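Local atomic coordinates of protein - conserved hypothetical (Bacillus anthracis, PDB entry 4LES), a protein that is of unknown function, a conserved hypothetical protein whose modelled part is a compact, strand-rich domain. Residues V91-V96 / F112-A117. Numbering follows the deposited sequence.
Sequences VERDKV and FIVVEA
Val91 and Val114 exchange two backbone hydrogen bonds, Val91 N to Val114 O and Val114 N to Val91 O, each 2.8 Å long. Two residues further along, Arg93 and Phe112 make a second such pair, Arg93 N to Phe112 O and Phe112 N to Arg93 O, both 2.9 Å. Between them Glu92 faces Ile113 as a non-hydrogen-bonded pair, so this is a regular antiparallel ladder joining the two central strands of a four-stranded sheet.

On the face of Glu92 and Ile113, the two side chains run alongside each other: Ile113 CD1 lies 3.8 Å from Glu92 CB and equally near CG. Helix 185-190 covers this side through Phe188, which touches both.

The other face carries Val91, Arg93, Phe112 and Val114. Beyond Arg93 the chain leaves the ladder, curls round the edge of the Phe112 ring and brings Val96 over one face. Lys95 CA sits at the ring edge, 3.7 Å from Phe112 CD2, while Val96 CG2, offset toward the rim, is 4.1 Å from Phe112 CE2. Helix 149-158 packs here too, Ala151 against Phe112 and Tyr155 against Val114.

Arg93 braces the departing chain with one side-chain bond. Its CD passes Val114 CG2, and the bend at chi3 (-79°) then turns NE back: Arg93 NE donates a nearly straight hydrogen bond (179°) to Lys95 O, 2.9 Å away in the guanidinium plane. NH1 forms a salt bridge with Glu158, and NH2 binds a phosphate ion, probably from the crystallisation liquor.

Backbone bonds thus set the strand pairing, whereas the departing loop packs on an aromatic ring; bonds to the Lys95 carbonyl and Glu158 carboxylate probably limit rotation of the guanidinium.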
loop_
_atom_site.group_PDB
_atom_site.type_symbol
_atom_site.label_atom_id
_atom_site.label_comp_id
_atom_site.label_asym_id
_atom_site.label_seq_id
_atom_site.Cartn_x
_atom_site.Cartn_y
_atom_site.Cartn_z
ATOM N N VAL A 91 0.042 4.448 6.426
ATOM C CA VAL A 91 0.964 5.321 7.165
ATOM C C VAL A 91 1.255 6.608 6.409
ATOM O O VAL A 91 1.567 6.578 5.234
ATOM C CB VAL A 91 2.302 4.611 7.389
ATOM C CG1 VAL A 91 3.268 5.499 8.174
ATOM C CG2 VAL A 91 2.060 3.314 8.147
ATOM N N GLU A 92 1.149 7.727 7.109
ATOM C CA GLU A 92 1.427 9.042 6.563
ATOM C C GLU A 92 2.795 9.410 7.072
ATOM O O GLU A 92 3.008 9.472 8.293
ATOM C CB GLU A 92 0.377 10.044 7.075
ATOM C CG GLU A 92 0.609 11.481 6.662
ATOM C CD GLU A 92 -0.435 12.435 7.230
ATOM O OE1 GLU A 92 -1.199 12.050 8.141
ATOM O OE2 GLU A 92 -0.482 13.588 6.759
ATOM N N ARG A 93 3.735 9.635 6.165
ATOM C CA ARG A 93 5.101 9.969 6.583
ATOM C C ARG A 93 5.857 10.944 5.705
ATOM O O ARG A 93 5.500 11.187 4.569
ATOM C CB ARG A 93 5.925 8.691 6.789
ATOM C CG ARG A 93 5.903 7.697 5.655
ATOM C CD ARG A 93 6.286 6.306 6.147
ATOM N NE ARG A 93 7.716 6.146 6.303
ATOM C CZ ARG A 93 8.313 5.256 7.091
ATOM N NH1 ARG A 93 9.633 5.217 7.129
ATOM N NH2 ARG A 93 7.623 4.433 7.862
ATOM N N ASP A 94 6.915 11.491 6.289
ATOM C CA ASP A 94 7.799 12.498 5.659
ATOM C C ASP A 94 8.886 11.936 4.738
ATOM O O ASP A 94 9.512 12.684 4.009
ATOM C CB ASP A 94 8.501 13.302 6.760
ATOM C CG ASP A 94 9.354 12.411 7.697
ATOM O OD1 ASP A 94 9.078 11.187 7.825
ATOM O OD2 ASP A 94 10.295 12.937 8.325
ATOM N N LYS A 95 9.140 10.634 4.791
ATOM C CA LYS A 95 10.177 10.044 3.955
ATOM C C LYS A 95 10.134 8.516 3.940
ATOM O O LYS A 95 9.461 7.883 4.776
ATOM C CB LYS A 95 11.565 10.492 4.434
ATOM C CG LYS A 95 11.902 9.989 5.827
ATOM C CD LYS A 95 13.291 10.398 6.297
ATOM C CE LYS A 95 13.542 9.805 7.677
ATOM N NZ LYS A 95 14.896 10.111 8.203
ATOM N N VAL A 96 10.845 7.940 2.964
ATOM C CA VAL A 96 10.994 6.483 2.822
ATOM C C VAL A 96 12.449 6.198 2.466
ATOM O O VAL A 96 13.138 7.073 1.943
ATOM C CB VAL A 96 10.048 5.857 1.745
ATOM C CG1 VAL A 96 8.589 5.976 2.160
ATOM C CG2 VAL A 96 10.288 6.463 0.365
ATOM N N PHE A 112 4.165 11.153 1.972
ATOM C CA PHE A 112 4.049 9.828 1.419
ATOM C C PHE A 112 2.924 9.150 2.178
ATOM O O PHE A 112 2.881 9.226 3.413
ATOM C CB PHE A 112 5.319 9.006 1.623
ATOM C CG PHE A 112 6.455 9.408 0.745
ATOM C CD1 PHE A 112 6.360 9.260 -0.632
ATOM C CD2 PHE A 112 7.634 9.879 1.285
ATOM C CE1 PHE A 112 7.411 9.613 -1.452
ATOM C CE2 PHE A 112 8.691 10.246 0.469
ATOM C CZ PHE A 112 8.580 10.111 -0.900
ATOM N N ILE A 113 1.993 8.536 1.460
ATOM C CA ILE A 113 0.946 7.745 2.111
ATOM C C ILE A 113 1.271 6.332 1.707
ATOM O O ILE A 113 1.337 6.036 0.507
ATOM C CB ILE A 113 -0.471 8.106 1.645
ATOM C CG1 ILE A 113 -0.759 9.587 1.947
ATOM C CG2 ILE A 113 -1.508 7.231 2.351
ATOM C CD1 ILE A 113 -0.629 9.951 3.426
ATOM N N VAL A 114 1.555 5.487 2.693
ATOM C CA VAL A 114 1.906 4.094 2.436
ATOM C C VAL A 114 0.743 3.196 2.820
ATOM O O VAL A 114 0.241 3.288 3.924
ATOM C CB VAL A 114 3.105 3.650 3.297
ATOM C CG1 VAL A 114 3.468 2.189 3.015
ATOM C CG2 VAL A 114 4.301 4.552 3.054
ATOM N N VAL A 115 0.282 2.371 1.896
ATOM C CA VAL A 115 -0.759 1.372 2.190
ATOM C C VAL A 115 -0.041 0.010 2.229
ATOM O O VAL A 115 0.449 -0.476 1.207
ATOM C CB VAL A 115 -1.869 1.366 1.111
ATOM C CG1 VAL A 115 -2.891 0.289 1.384
ATOM C CG2 VAL A 115 -2.562 2.725 1.013
ATOM N N GLU A 116 0.054 -0.590 3.401
ATOM C CA GLU A 116 0.659 -1.918 3.554
ATOM C C GLU A 116 -0.411 -2.990 3.339
ATOM O O GLU A 116 -1.405 -3.040 4.044
ATOM C CB GLU A 116 1.250 -2.088 4.945
ATOM C CG GLU A 116 2.489 -1.252 5.177
ATOM C CD GLU A 116 3.115 -1.515 6.535
ATOM O OE1 GLU A 116 2.405 -2.015 7.446
ATOM O OE2 GLU A 116 4.317 -1.202 6.693
ATOM N N ALA A 117 -0.176 -3.856 2.380
ATOM C CA ALA A 117 -1.122 -4.888 2.030
ATOM C C ALA A 117 -0.408 -6.136 1.593
ATOM O O ALA A 117 0.781 -6.114 1.269
ATOM C CB ALA A 117 -1.995 -4.394 0.884
#